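Long-range contacts in period circadian protein homolog 2 (Mus musculus, PDB 3GDI), which acts in the mammalian circadian clock as a nuclear regulator of transcription, probably through protein interactions made by its tandem PAS domains: residues G36-I41 with A59-F64; C106-G111 with Q121-T126; E163-T168 with H266-G271; E240-D245 with V270-E275. One frame throughout, in Å; residues are numbered along the deposited sequence.

Contact 1. Residues G36-I41 with A59-F64; sequences GKILYI and AKFVEF
With CG1 anti to the carbonyl carbon (chi1 -66°) and chi2 fully extended, I38 lays its longer branch along the backbone of A59-F61 and brings CD1 up to two phenylalanines. F61 has CG anti to its own N (chi1 -176°), which turns its ring edge to that methyl: I38 CD1 lies close to the ring plane, 3.9 Å from F61 CD1. Further back on the branch, I38 CG1 rests on F61 CB at 3.8 Å. The CD1 methyl of I38 also comes within 4.0 Å of F64 CE1, an approach oblique to the ring. An alanine in place of I38 would lose CG1, CG2 and CD1, which would probably leave a gap beside F61 and take from F64 its contact with G36-I41. Beside this apolar cluster, I38 N donates to A59 O at 2.7 Å and F61 N to G36 O at 3.0 Å. G36 O also receives a hydrogen bond from a water that in turn accepts one from V62 N, while K60 CA-H leans on the same oxygen at 2.9 Å. One carbonyl thus holds the first turn of the 3-10 segment 61-63. Within A59-F64, E63 OE2 accepts from K60 N at the start of this turn. At the positive phi of G36 a CB would be jammed against the preceding carbonyl. I38 packs on V29 and F61 on V31, both of strand 26-31, and L39 and Y40 form a classic beta bulge opposite A30. A single beta bridge, K37 to K60, thus joins an outer strand of the PAS-A antiparallel sheet to the connection leading into helix 70-76.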
loop_
_atom_site.group_PDB
_atom_site.type_symbol
_atom_site.label_atom_id
_atom_site.label_comp_id
_atom_site.label_asym_id
_atom_site.label_seq_id
_atom_site.Cartn_x
_atom_site.Cartn_y
_atom_site.Cartn_z
ATOM N N GLY A 36 -5.393 23.952 -5.536
ATOM C CA GLY A 36 -6.261 23.013 -4.861
ATOM C C GLY A 36 -7.643 23.590 -5.080
ATOM O O GLY A 36 -8.652 23.010 -4.690
ATOM N N LYS A 37 -7.661 24.755 -5.727
ATOM C CA LYS A 37 -8.884 25.486 -6.044
ATOM C C LYS A 37 -9.676 24.786 -7.143
ATOM O O LYS A 37 -9.100 24.183 -8.045
ATOM C CB LYS A 37 -8.546 26.901 -6.528
ATOM C CG LYS A 37 -7.823 27.793 -5.527
ATOM C CD LYS A 37 -8.761 28.391 -4.485
ATOM C CE LYS A 37 -8.017 29.394 -3.610
ATOM N NZ LYS A 37 -8.851 29.948 -2.504
ATOM N N ILE A 38 -10.999 24.876 -7.068
ATOM C CA ILE A 38 -11.861 24.275 -8.076
ATOM C C ILE A 38 -11.933 25.228 -9.264
ATOM O O ILE A 38 -12.691 26.196 -9.237
ATOM C CB ILE A 38 -13.291 24.049 -7.535
ATOM C CG1 ILE A 38 -13.270 22.996 -6.427
ATOM C CG2 ILE A 38 -14.214 23.607 -8.654
ATOM C CD1 ILE A 38 -14.633 22.708 -5.848
ATOM N N LEU A 39 -11.139 24.963 -10.298
ATOM C CA LEU A 39 -11.132 25.810 -11.490
ATOM C C LEU A 39 -12.463 25.659 -12.226
ATOM O O LEU A 39 -13.124 26.648 -12.534
ATOM C CB LEU A 39 -9.971 25.425 -12.414
ATOM C CG LEU A 39 -8.570 25.405 -11.788
ATOM C CD1 LEU A 39 -7.556 24.916 -12.808
ATOM C CD2 LEU A 39 -8.203 26.791 -11.291
ATOM N N TYR A 40 -12.852 24.417 -12.502
ATOM C CA TYR A 40 -14.117 24.131 -13.182
ATOM C C TYR A 40 -14.914 23.075 -12.418
ATOM O O TYR A 40 -14.348 22.096 -11.927
ATOM C CB TYR A 40 -13.869 23.638 -14.614
ATOM C CG TYR A 40 -15.085 22.998 -15.267
ATOM C CD1 TYR A 40 -16.282 23.705 -15.418
ATOM C CD2 TYR A 40 -15.045 21.673 -15.716
ATOM C CE1 TYR A 40 -17.410 23.108 -15.994
ATOM C CE2 TYR A 40 -16.167 21.069 -16.294
ATOM C CZ TYR A 40 -17.342 21.789 -16.428
ATOM O OH TYR A 40 -18.451 21.188 -16.978
ATOM N N ILE A 41 -16.225 23.278 -12.319
ATOM C CA ILE A 41 -17.100 22.340 -11.626
ATOM C C ILE A 41 -18.318 22.064 -12.515
ATOM O O ILE A 41 -18.962 22.991 -13.007
ATOM C CB ILE A 41 -17.544 22.907 -10.240
ATOM C CG1 ILE A 41 -17.314 21.860 -9.144
ATOM C CG2 ILE A 41 -19.005 23.331 -10.270
ATOM C CD1 ILE A 41 -18.118 20.582 -9.304
ATOM N N ALA A 59 -13.789 26.842 -4.118
ATOM C CA ALA A 59 -12.738 26.856 -3.095
ATOM C C ALA A 59 -11.830 25.655 -3.346
ATOM O O ALA A 59 -11.723 25.177 -4.476
ATOM C CB ALA A 59 -13.354 26.747 -1.715
ATOM N N LYS A 60 -11.167 25.169 -2.306
ATOM C CA LYS A 60 -10.321 23.996 -2.482
ATOM C C LYS A 60 -11.246 22.772 -2.465
ATOM O O LYS A 60 -12.065 22.619 -1.562
ATOM C CB LYS A 60 -9.279 23.896 -1.363
ATOM C CG LYS A 60 -8.316 25.078 -1.301
ATOM C CD LYS A 60 -7.085 24.774 -0.447
ATOM C CE LYS A 60 -7.453 24.278 0.946
ATOM N NZ LYS A 60 -6.245 23.861 1.723
ATOM N N PHE A 61 -11.133 21.915 -3.471
ATOM C CA PHE A 61 -11.985 20.731 -3.537
ATOM C C PHE A 61 -11.837 19.831 -2.315
ATOM O O PHE A 61 -12.813 19.244 -1.861
ATOM C CB PHE A 61 -11.685 19.912 -4.788
ATOM C CG PHE A 61 -12.589 18.721 -4.962
ATOM C CD1 PHE A 61 -13.948 18.892 -5.206
ATOM C CD2 PHE A 61 -12.084 17.426 -4.895
ATOM C CE1 PHE A 61 -14.792 17.788 -5.387
ATOM C CE2 PHE A 61 -12.910 16.324 -5.072
ATOM C CZ PHE A 61 -14.270 16.502 -5.320
ATOM N N VAL A 62 -10.629 19.715 -1.777
ATOM C CA VAL A 62 -10.446 18.844 -0.622
ATOM C C VAL A 62 -11.308 19.229 0.572
ATOM O O VAL A 62 -11.646 18.379 1.391
ATOM C CB VAL A 62 -8.953 18.760 -0.171
ATOM C CG1 VAL A 62 -8.159 17.967 -1.183
ATOM C CG2 VAL A 62 -8.362 20.145 -0.002
ATOM N N GLU A 63 -11.688 20.497 0.669
ATOM C CA GLU A 63 -12.500 20.938 1.798
ATOM C C GLU A 63 -13.889 20.295 1.854
ATOM O O GLU A 63 -14.537 20.324 2.899
ATOM C CB GLU A 63 -12.614 22.463 1.799
ATOM C CG GLU A 63 -11.292 23.132 1.478
ATOM C CD GLU A 63 -11.256 24.602 1.823
ATOM O OE1 GLU A 63 -10.938 24.920 2.991
ATOM O OE2 GLU A 63 -11.544 25.434 0.929
ATOM N N PHE A 64 -14.339 19.710 0.742
ATOM C CA PHE A 64 -15.648 19.045 0.689
ATOM C C PHE A 64 -15.547 17.522 0.803
ATOM O O PHE A 64 -16.517 16.816 0.541
ATOM C CB PHE A 64 -16.381 19.381 -0.609
ATOM C CG PHE A 64 -16.476 20.841 -0.885
ATOM C CD1 PHE A 64 -15.571 21.456 -1.741
ATOM C CD2 PHE A 64 -17.430 21.620 -0.238
ATOM C CE1 PHE A 64 -15.608 22.827 -1.945
ATOM C CE2 PHE A 64 -17.474 22.993 -0.433
ATOM C CZ PHE A 64 -16.560 23.597 -1.287
HETATM O O HOH W 1 -8.293 20.758 -3.301
#

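Contact 2. Residues C106-G111 with Q121-T126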
loop_
_atom_site.group_PDB
_atom_site.type_symbol
_atom_site.label_atom_id
_atom_site.label_comp_id
_atom_site.label_asym_id
_atom_site.label_seq_id
_atom_site.Cartn_x
_atom_site.Cartn_y
_atom_site.Cartn_z
ATOM N N CYS A 106 -13.779 8.463 -2.635
ATOM C CA CYS A 106 -13.824 9.562 -1.674
ATOM C C CYS A 106 -15.255 9.871 -1.270
ATOM O O CYS A 106 -16.184 9.727 -2.070
ATOM C CB CYS A 106 -13.203 10.826 -2.272
ATOM S SG CYS A 106 -11.477 11.122 -1.830
ATOM N N ARG A 107 -15.431 10.278 -0.016
ATOM C CA ARG A 107 -16.747 10.647 0.489
ATOM C C ARG A 107 -16.813 12.166 0.371
ATOM O O ARG A 107 -15.942 12.872 0.877
ATOM C CB ARG A 107 -16.900 10.195 1.942
ATOM C CG ARG A 107 -17.436 8.767 2.078
ATOM C CD ARG A 107 -16.921 8.045 3.322
ATOM N NE ARG A 107 -15.505 7.712 3.182
ATOM C CZ ARG A 107 -14.886 6.714 3.812
ATOM N NH1 ARG A 107 -15.551 5.922 4.644
ATOM N NH2 ARG A 107 -13.594 6.504 3.602
ATOM N N VAL A 108 -17.829 12.661 -0.324
ATOM C CA VAL A 108 -17.981 14.099 -0.539
ATOM C C VAL A 108 -19.215 14.668 0.153
ATOM O O VAL A 108 -20.231 13.993 0.281
ATOM C CB VAL A 108 -18.065 14.413 -2.052
ATOM C CG1 VAL A 108 -18.031 15.921 -2.284
ATOM C CG2 VAL A 108 -16.914 13.731 -2.781
ATOM N N SER A 109 -19.110 15.916 0.597
ATOM C CA SER A 109 -20.209 16.595 1.280
ATOM C C SER A 109 -20.174 18.096 1.060
ATOM O O SER A 109 -19.131 18.726 1.238
ATOM C CB SER A 109 -20.153 16.339 2.786
ATOM O OG SER A 109 -21.065 17.180 3.478
ATOM N N VAL A 110 -21.313 18.665 0.678
ATOM C CA VAL A 110 -21.409 20.106 0.467
ATOM C C VAL A 110 -21.737 20.736 1.823
ATOM O O VAL A 110 -22.759 21.408 1.988
ATOM C CB VAL A 110 -22.516 20.460 -0.561
ATOM C CG1 VAL A 110 -22.558 21.966 -0.799
ATOM C CG2 VAL A 110 -22.250 19.738 -1.875
ATOM N N GLY A 111 -20.863 20.491 2.797
ATOM C CA GLY A 111 -21.061 21.026 4.130
ATOM C C GLY A 111 -22.387 20.643 4.766
ATOM O O GLY A 111 -23.186 19.898 4.194
ATOM N N GLN A 121 -21.405 11.210 0.977
ATOM C CA GLN A 121 -21.867 10.256 -0.012
ATOM C C GLN A 121 -20.640 9.744 -0.749
ATOM O O GLN A 121 -19.865 10.532 -1.292
ATOM C CB GLN A 121 -22.802 10.922 -1.009
ATOM C CG GLN A 121 -24.065 11.496 -0.412
ATOM C CD GLN A 121 -24.881 12.229 -1.450
ATOM O OE1 GLN A 121 -25.376 11.625 -2.408
ATOM N NE2 GLN A 121 -25.017 13.542 -1.277
ATOM N N PRO A 122 -20.446 8.416 -0.778
ATOM C CA PRO A 122 -19.296 7.820 -1.461
ATOM C C PRO A 122 -19.291 8.119 -2.957
ATOM O O PRO A 122 -20.334 8.114 -3.600
ATOM C CB PRO A 122 -19.456 6.333 -1.155
ATOM C CG PRO A 122 -20.938 6.172 -1.071
ATOM C CD PRO A 122 -21.348 7.372 -0.262
ATOM N N PHE A 123 -18.110 8.390 -3.501
ATOM C CA PHE A 123 -17.963 8.696 -4.923
ATOM C C PHE A 123 -16.758 7.977 -5.505
ATOM O O PHE A 123 -15.698 7.908 -4.884
ATOM C CB PHE A 123 -17.783 10.204 -5.130
ATOM C CG PHE A 123 -19.068 10.955 -5.255
ATOM C CD1 PHE A 123 -19.664 11.132 -6.502
ATOM C CD2 PHE A 123 -19.706 11.458 -4.129
ATOM C CE1 PHE A 123 -20.878 11.795 -6.627
ATOM C CE2 PHE A 123 -20.921 12.126 -4.238
ATOM C CZ PHE A 123 -21.511 12.296 -5.490
ATOM N N ARG A 124 -16.922 7.420 -6.693
ATOM C CA ARG A 124 -15.812 6.751 -7.335
ATOM C C ARG A 124 -15.258 7.827 -8.231
ATOM O O ARG A 124 -16.015 8.481 -8.942
ATOM C CB ARG A 124 -16.294 5.583 -8.175
ATOM C CG ARG A 124 -15.169 4.792 -8.803
ATOM C CD ARG A 124 -15.417 4.586 -10.284
ATOM N NE ARG A 124 -14.414 3.712 -10.883
ATOM C CZ ARG A 124 -14.283 3.508 -12.189
ATOM N NH1 ARG A 124 -15.094 4.120 -13.039
ATOM N NH2 ARG A 124 -13.342 2.689 -12.644
ATOM N N MET A 125 -13.948 8.027 -8.202
ATOM C CA MET A 125 -13.357 9.065 -9.021
ATOM C C MET A 125 -12.183 8.609 -9.871
ATOM O O MET A 125 -11.357 7.809 -9.435
ATOM C CB MET A 125 -12.928 10.222 -8.130
ATOM C CG MET A 125 -14.046 10.751 -7.262
ATOM S SD MET A 125 -13.605 12.326 -6.532
ATOM C CE MET A 125 -12.535 11.785 -5.180
ATOM N N THR A 126 -12.121 9.125 -11.094
ATOM C CA THR A 126 -11.043 8.797 -12.015
ATOM C C THR A 126 -10.330 10.112 -12.301
ATOM O O THR A 126 -10.944 11.069 -12.780
ATOM C CB THR A 126 -11.577 8.213 -13.335
ATOM O OG1 THR A 126 -12.670 7.327 -13.069
ATOM C CG2 THR A 126 -10.479 7.428 -14.040
#
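V108 and F123 make the close apolar contact here, on the sheet face they share with C106 and Q121. V108 has CG1 anti to its N (chi1 -172°), placing CG2 beside that N, where it meets F123 CD2 at 3.8 Å; the two side chains run roughly at right angles. F27 meets the F123 ring edge-to-face, and A148 of strand 142-150 packs on it too. Backbone pairing is equally tight. C106 and F123 form an antiparallel hydrogen-bonded pair, C106 N to F123 O 3.0 Å and F123 N to C106 O 2.7 Å. V108 and Q121 repeat the pattern, V108 N reaching Q121 O at 3.1 Å from above the carbonyl plane. R107 and P122, the non-hydrogen-bonded pair between, touch less: R107 CG only grazes P122 CA at 4.1 Å, and R107 is partly exposed. From there the arginine bends away to salt bridges with D69 and D194. Past V108 the chain leaves its partner, V110 centring an exposed inverse gamma turn. The chemistry implies an edge strand held by backbone hydrogen bonds and the V108-F123 contact, while R107 probably helps tie the PAS-A region to the second PAS region, although R237 brings a like charge close.

Contact 3. Residues E163-T168 with H266-G271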
loop_
_atom_site.group_PDB
_atom_site.type_symbol
_atom_site.label_atom_id
_atom_site.label_comp_id
_atom_site.label_asym_id
_atom_site.label_seq_id
_atom_site.Cartn_x
_atom_site.Cartn_y
_atom_site.Cartn_z
ATOM N N GLU A 163 -25.294 -13.555 -8.472
ATOM C CA GLU A 163 -24.244 -14.348 -9.108
ATOM C C GLU A 163 -23.043 -13.486 -9.471
ATOM O O GLU A 163 -22.014 -13.997 -9.919
ATOM C CB GLU A 163 -24.769 -15.027 -10.380
ATOM C CG GLU A 163 -26.187 -15.550 -10.280
ATOM C CD GLU A 163 -27.217 -14.432 -10.308
ATOM O OE1 GLU A 163 -27.264 -13.700 -11.319
ATOM O OE2 GLU A 163 -27.970 -14.285 -9.319
ATOM N N LYS A 164 -23.178 -12.180 -9.284
ATOM C CA LYS A 164 -22.099 -11.267 -9.610
ATOM C C LYS A 164 -21.656 -10.407 -8.432
ATOM O O LYS A 164 -20.940 -9.430 -8.610
ATOM C CB LYS A 164 -22.514 -10.383 -10.780
ATOM C CG LYS A 164 -22.917 -11.172 -12.023
ATOM C CD LYS A 164 -23.134 -10.245 -13.220
ATOM C CE LYS A 164 -23.544 -11.009 -14.473
ATOM N NZ LYS A 164 -23.565 -10.115 -15.673
ATOM N N ARG A 165 -22.088 -10.773 -7.230
ATOM C CA ARG A 165 -21.707 -10.041 -6.027
ATOM C C ARG A 165 -20.406 -10.673 -5.591
ATOM O O ARG A 165 -20.345 -11.395 -4.608
ATOM C CB ARG A 165 -22.786 -10.197 -4.949
ATOM C CG ARG A 165 -24.164 -9.979 -5.525
ATOM C CD ARG A 165 -25.095 -9.215 -4.624
ATOM N NE ARG A 165 -25.619 -10.033 -3.541
ATOM C CZ ARG A 165 -26.789 -9.812 -2.948
ATOM N NH1 ARG A 165 -27.562 -8.804 -3.339
ATOM N NH2 ARG A 165 -27.178 -10.591 -1.949
ATOM N N ILE A 166 -19.367 -10.393 -6.364
ATOM C CA ILE A 166 -18.037 -10.933 -6.142
ATOM C C ILE A 166 -16.996 -9.845 -5.944
ATOM O O ILE A 166 -16.902 -8.900 -6.726
ATOM C CB ILE A 166 -17.603 -11.789 -7.366
ATOM C CG1 ILE A 166 -18.608 -12.919 -7.578
ATOM C CG2 ILE A 166 -16.174 -12.336 -7.179
ATOM C CD1 ILE A 166 -18.313 -13.762 -8.798
ATOM N N PHE A 167 -16.212 -9.980 -4.888
ATOM C CA PHE A 167 -15.134 -9.031 -4.636
ATOM C C PHE A 167 -13.926 -9.804 -4.095
ATOM O O PHE A 167 -14.069 -10.926 -3.604
ATOM C CB PHE A 167 -15.569 -7.942 -3.649
ATOM C CG PHE A 167 -15.749 -8.427 -2.258
ATOM C CD1 PHE A 167 -16.928 -9.049 -1.875
ATOM C CD2 PHE A 167 -14.748 -8.242 -1.319
ATOM C CE1 PHE A 167 -17.118 -9.482 -0.562
ATOM C CE2 PHE A 167 -14.914 -8.668 -0.004
ATOM C CZ PHE A 167 -16.104 -9.291 0.380
ATOM N N THR A 168 -12.739 -9.222 -4.204
ATOM C CA THR A 168 -11.547 -9.896 -3.708
ATOM C C THR A 168 -10.799 -9.074 -2.665
ATOM O O THR A 168 -10.925 -7.859 -2.602
ATOM C CB THR A 168 -10.558 -10.223 -4.842
ATOM O OG1 THR A 168 -9.901 -9.022 -5.256
ATOM C CG2 THR A 168 -11.289 -10.822 -6.040
ATOM N N HIS A 266 -14.292 -13.532 -2.951
ATOM C CA HIS A 266 -15.537 -13.736 -2.241
ATOM C C HIS A 266 -16.827 -13.560 -3.010
ATOM O O HIS A 266 -16.936 -12.714 -3.892
ATOM C CB HIS A 266 -15.563 -12.814 -1.027
ATOM C CG HIS A 266 -14.291 -12.827 -0.243
ATOM N ND1 HIS A 266 -13.374 -11.801 -0.295
ATOM C CD2 HIS A 266 -13.760 -13.764 0.576
ATOM C CE1 HIS A 266 -12.332 -12.105 0.459
ATOM N NE2 HIS A 266 -12.542 -13.291 0.999
ATOM N N LYS A 267 -17.809 -14.370 -2.646
ATOM C CA LYS A 267 -19.123 -14.307 -3.257
ATOM C C LYS A 267 -20.077 -14.154 -2.091
ATOM O O LYS A 267 -20.144 -15.025 -1.215
ATOM C CB LYS A 267 -19.412 -15.597 -4.023
ATOM C CG LYS A 267 -20.426 -15.428 -5.145
ATOM C CD LYS A 267 -21.800 -15.980 -4.770
ATOM C CE LYS A 267 -21.802 -17.511 -4.762
ATOM N NZ LYS A 267 -23.058 -18.078 -4.187
ATOM N N VAL A 268 -20.786 -13.031 -2.048
ATOM C CA VAL A 268 -21.723 -12.819 -0.961
ATOM C C VAL A 268 -22.993 -13.573 -1.287
ATOM O O VAL A 268 -23.727 -13.235 -2.212
ATOM C CB VAL A 268 -22.000 -11.302 -0.698
ATOM C CG1 VAL A 268 -21.381 -10.458 -1.780
ATOM C CG2 VAL A 268 -23.487 -11.039 -0.564
ATOM N N ARG A 269 -23.223 -14.631 -0.521
ATOM C CA ARG A 269 -24.379 -15.482 -0.709
ATOM C C ARG A 269 -25.599 -14.908 0.012
ATOM O O ARG A 269 -26.740 -15.120 -0.412
ATOM C CB ARG A 269 -24.057 -16.879 -0.193
ATOM C CG ARG A 269 -24.896 -17.976 -0.814
ATOM C CD ARG A 269 -24.523 -19.305 -0.195
ATOM N NE ARG A 269 -24.705 -19.268 1.253
ATOM C CZ ARG A 269 -24.047 -20.051 2.097
ATOM N NH1 ARG A 269 -23.164 -20.924 1.630
ATOM N NH2 ARG A 269 -24.272 -19.971 3.402
ATOM N N VAL A 270 -25.354 -14.183 1.099
ATOM C CA VAL A 270 -26.433 -13.557 1.859
ATOM C C VAL A 270 -26.041 -12.139 2.258
ATOM O O VAL A 270 -25.147 -11.935 3.073
ATOM C CB VAL A 270 -26.776 -14.366 3.134
ATOM C CG1 VAL A 270 -27.908 -13.692 3.877
ATOM C CG2 VAL A 270 -27.158 -15.791 2.765
ATOM N N GLY A 271 -26.706 -11.160 1.656
ATOM C CA GLY A 271 -26.430 -9.767 1.957
ATOM C C GLY A 271 -26.884 -9.418 3.355
ATOM O O GLY A 271 -27.407 -10.279 4.062
#
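H266 packs its CB over one face of the F167 ring, a CH-pi contact 4.0 Å from the ring centroid. The imidazole follows at a slant, its plane 42° from that of the phenyl ring, so the aromatic pair is neither stacked nor edge-to-face. F167 presents this face because CG sits between the backbone N and the carbonyl carbon (chi1 70°), folding the ring back over its own strand toward the histidine. In the backbone, H266 N donates to F167 O at 2.7 Å, and F167 N returns a bond to H266 O at 3.0 Å. I166 and K267, the adjoining non-hydrogen-bonded pair, touch on the other face through I166 CG1 and K267 CG, 3.9 Å apart. Strands 166-171 and 259-268 are thereby joined as antiparallel neighbours within the second PAS sheet, the first strand of this sheet meeting its last, as in the PAS fold. Where strand 166-171 begins, R165 centres an inverse gamma turn, and R165 O accepts from V268 N at 3.1 Å. R165 CB meets V268 CG1 at 3.5 Å, and the arginine chain then crosses the valine at about a right angle. The contact buries R165 NE without a polar partner in the model. Around this shell, L187 of helix 184-188 covers R165, F167 and V268, while A184 also touches F167. On strand 241-252, L244 touches F167 and W248 meets the H266 ring edge-to-face.

Contact 4. Residues E240-D245 with V270-E275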
loop_
_atom_site.group_PDB
_atom_site.type_symbol
_atom_site.label_atom_id
_atom_site.label_comp_id
_atom_site.label_asym_id
_atom_site.label_seq_id
_atom_site.Cartn_x
_atom_site.Cartn_y
_atom_site.Cartn_z
ATOM N N GLU A 240 -23.492 -4.657 10.110
ATOM C CA GLU A 240 -24.203 -5.873 9.759
ATOM C C GLU A 240 -23.255 -6.815 9.036
ATOM O O GLU A 240 -22.363 -6.370 8.312
ATOM C CB GLU A 240 -25.366 -5.530 8.835
ATOM C CG GLU A 240 -26.616 -6.312 9.079
ATOM C CD GLU A 240 -27.773 -5.401 9.396
ATOM O OE1 GLU A 240 -27.762 -4.789 10.487
ATOM O OE2 GLU A 240 -28.687 -5.281 8.553
ATOM N N TYR A 241 -23.468 -8.114 9.222
ATOM C CA TYR A 241 -22.651 -9.147 8.595
ATOM C C TYR A 241 -23.269 -9.712 7.322
ATOM O O TYR A 241 -24.481 -9.849 7.231
ATOM C CB TYR A 241 -22.459 -10.308 9.560
ATOM C CG TYR A 241 -21.517 -10.024 10.690
ATOM C CD1 TYR A 241 -20.137 -10.075 10.499
ATOM C CD2 TYR A 241 -22.001 -9.679 11.951
ATOM C CE1 TYR A 241 -19.260 -9.787 11.537
ATOM C CE2 TYR A 241 -21.128 -9.387 12.996
ATOM C CZ TYR A 241 -19.763 -9.443 12.780
ATOM O OH TYR A 241 -18.899 -9.164 13.813
ATOM N N ILE A 242 -22.429 -10.029 6.342
ATOM C CA ILE A 242 -22.898 -10.657 5.117
ATOM C C ILE A 242 -22.219 -12.025 5.107
ATOM O O ILE A 242 -21.116 -12.179 5.633
ATOM C CB ILE A 242 -22.504 -9.864 3.842
ATOM C CG1 ILE A 242 -20.989 -9.640 3.794
ATOM C CG2 ILE A 242 -23.279 -8.551 3.793
ATOM C CD1 ILE A 242 -20.500 -8.990 2.495
ATOM N N THR A 243 -22.887 -13.026 4.545
ATOM C CA THR A 243 -22.332 -14.368 4.508
ATOM C C THR A 243 -21.611 -14.601 3.204
ATOM O O THR A 243 -22.184 -14.460 2.126
ATOM C CB THR A 243 -23.434 -15.418 4.689
ATOM O OG1 THR A 243 -23.996 -15.269 5.996
ATOM C CG2 THR A 243 -22.890 -16.824 4.530
ATOM N N LEU A 244 -20.344 -14.974 3.316
ATOM C CA LEU A 244 -19.510 -15.210 2.152
ATOM C C LEU A 244 -19.197 -16.669 1.847
ATOM O O LEU A 244 -19.159 -17.519 2.738
ATOM C CB LEU A 244 -18.188 -14.462 2.326
ATOM C CG LEU A 244 -18.151 -12.933 2.246
ATOM C CD1 LEU A 244 -19.350 -12.330 2.923
ATOM C CD2 LEU A 244 -16.865 -12.443 2.887
ATOM N N ASP A 245 -19.001 -16.933 0.559
ATOM C CA ASP A 245 -18.593 -18.233 0.038
ATOM C C ASP A 245 -17.228 -17.810 -0.493
ATOM O O ASP A 245 -17.135 -16.980 -1.401
ATOM C CB ASP A 245 -19.490 -18.697 -1.115
ATOM C CG ASP A 245 -20.815 -19.262 -0.633
ATOM O OD1 ASP A 245 -21.656 -19.646 -1.480
ATOM O OD2 ASP A 245 -21.020 -19.327 0.595
ATOM N N VAL A 270 -25.354 -14.183 1.099
ATOM C CA VAL A 270 -26.433 -13.557 1.859
ATOM C C VAL A 270 -26.041 -12.139 2.258
ATOM O O VAL A 270 -25.147 -11.935 3.073
ATOM C CB VAL A 270 -26.776 -14.366 3.134
ATOM C CG1 VAL A 270 -27.908 -13.692 3.877
ATOM C CG2 VAL A 270 -27.158 -15.791 2.765
ATOM N N GLY A 271 -26.706 -11.160 1.656
ATOM C CA GLY A 271 -26.430 -9.767 1.957
ATOM C C GLY A 271 -26.884 -9.418 3.355
ATOM O O GLY A 271 -27.407 -10.279 4.062
ATOM N N PRO A 272 -26.710 -8.155 3.779
ATOM C CA PRO A 272 -27.102 -7.689 5.114
ATOM C C PRO A 272 -28.613 -7.488 5.270
ATOM O O PRO A 272 -29.357 -7.512 4.289
ATOM C CB PRO A 272 -26.331 -6.380 5.250
ATOM C CG PRO A 272 -26.418 -5.822 3.863
ATOM C CD PRO A 272 -26.155 -7.044 2.979
ATOM N N LEU A 273 -29.059 -7.284 6.506
ATOM C CA LEU A 273 -30.474 -7.080 6.771
ATOM C C LEU A 273 -30.886 -5.681 6.313
ATOM O O LEU A 273 -31.995 -5.488 5.825
ATOM C CB LEU A 273 -30.757 -7.256 8.265
ATOM C CG LEU A 273 -32.202 -7.558 8.670
ATOM C CD1 LEU A 273 -32.682 -8.799 7.921
ATOM C CD2 LEU A 273 -32.288 -7.767 10.182
ATOM N N ASN A 274 -29.984 -4.713 6.477
ATOM C CA ASN A 274 -30.213 -3.326 6.063
ATOM C C ASN A 274 -29.463 -3.116 4.753
ATOM O O ASN A 274 -28.234 -3.175 4.720
ATOM C CB ASN A 274 -29.672 -2.350 7.106
ATOM C CG ASN A 274 -29.781 -0.893 6.659
ATOM O OD1 ASN A 274 -29.138 -0.007 7.226
ATOM N ND2 ASN A 274 -30.605 -0.642 5.641
ATOM N N GLU A 275 -30.211 -2.851 3.688
ATOM C CA GLU A 275 -29.651 -2.668 2.356
ATOM C C GLU A 275 -28.668 -1.525 2.130
ATOM O O GLU A 275 -27.845 -1.606 1.219
ATOM C CB GLU A 275 -30.784 -2.568 1.335
ATOM C CG GLU A 275 -31.644 -3.814 1.281
ATOM C CD GLU A 275 -32.776 -3.707 0.278
ATOM O OE1 GLU A 275 -33.540 -2.712 0.336
ATOM O OE2 GLU A 275 -32.902 -4.623 -0.563
#
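T243 and V270 form an antiparallel hydrogen-bonded pair, in which T243 N donates to V270 O at 2.9 Å, in the carbonyl plane, and V270 N gives back only a weak bond to T243 O at 3.3 Å. Their side chains lie next to each other and point the same way, T243 CB 3.8 Å from V270 CB. I242 has CG1 wedged between its backbone N and carbonyl carbon (chi1 55°), which places CG2 alongside the proline ring, 3.3 Å from P272 CD. E240 crosses P272 at about a right angle, E240 CB meeting P272 CB at 3.8 Å, and its CG touches the same proline carbon. Bent at chi2, the glutamate then turns its carboxylate toward the backbone of L273 and N274. N274 N is modelled as donating to E240 OE2, though the position of that oxygen is doubtful. With an alanine in place of E240, CG and the carboxylate would be gone, which would probably leave P272 CB without part of its cover and N274 N without the acceptor modelled there. Beyond the single pair residues 271-275 leave the sheet, P272 resting on Y155 and E275 forming a salt bridge with R159. Strand 241-252 is paired along its other edge with strand 227-235, through I242 with F234 and L244 with I232, so residues 270-275 flank it as the start of the connection from strand 259-268 to helix 291-303.

How the contacts relate
The four contacts fall into two pairs, one in each PAS region. Contacts 1 and 2 have centres 13 Å apart and meet where F64 O probably accepts a hydrogen bond from S109 N at 2.7 Å, linking the approach to helix 70-76 with the end of strand 104-108. Contacts 3 and 4 share V270 and G271, with centres 10 Å apart. R269 fastens them together: its NH1 makes a salt bridge with D245 OD2 at 2.9 Å. Between the two regions, the nearest atoms of contact 2 lie about 11 Å from contact 4 and about 13 Å from contact 3, those of contact 1 about 22 Å and about 24 Å, respectively.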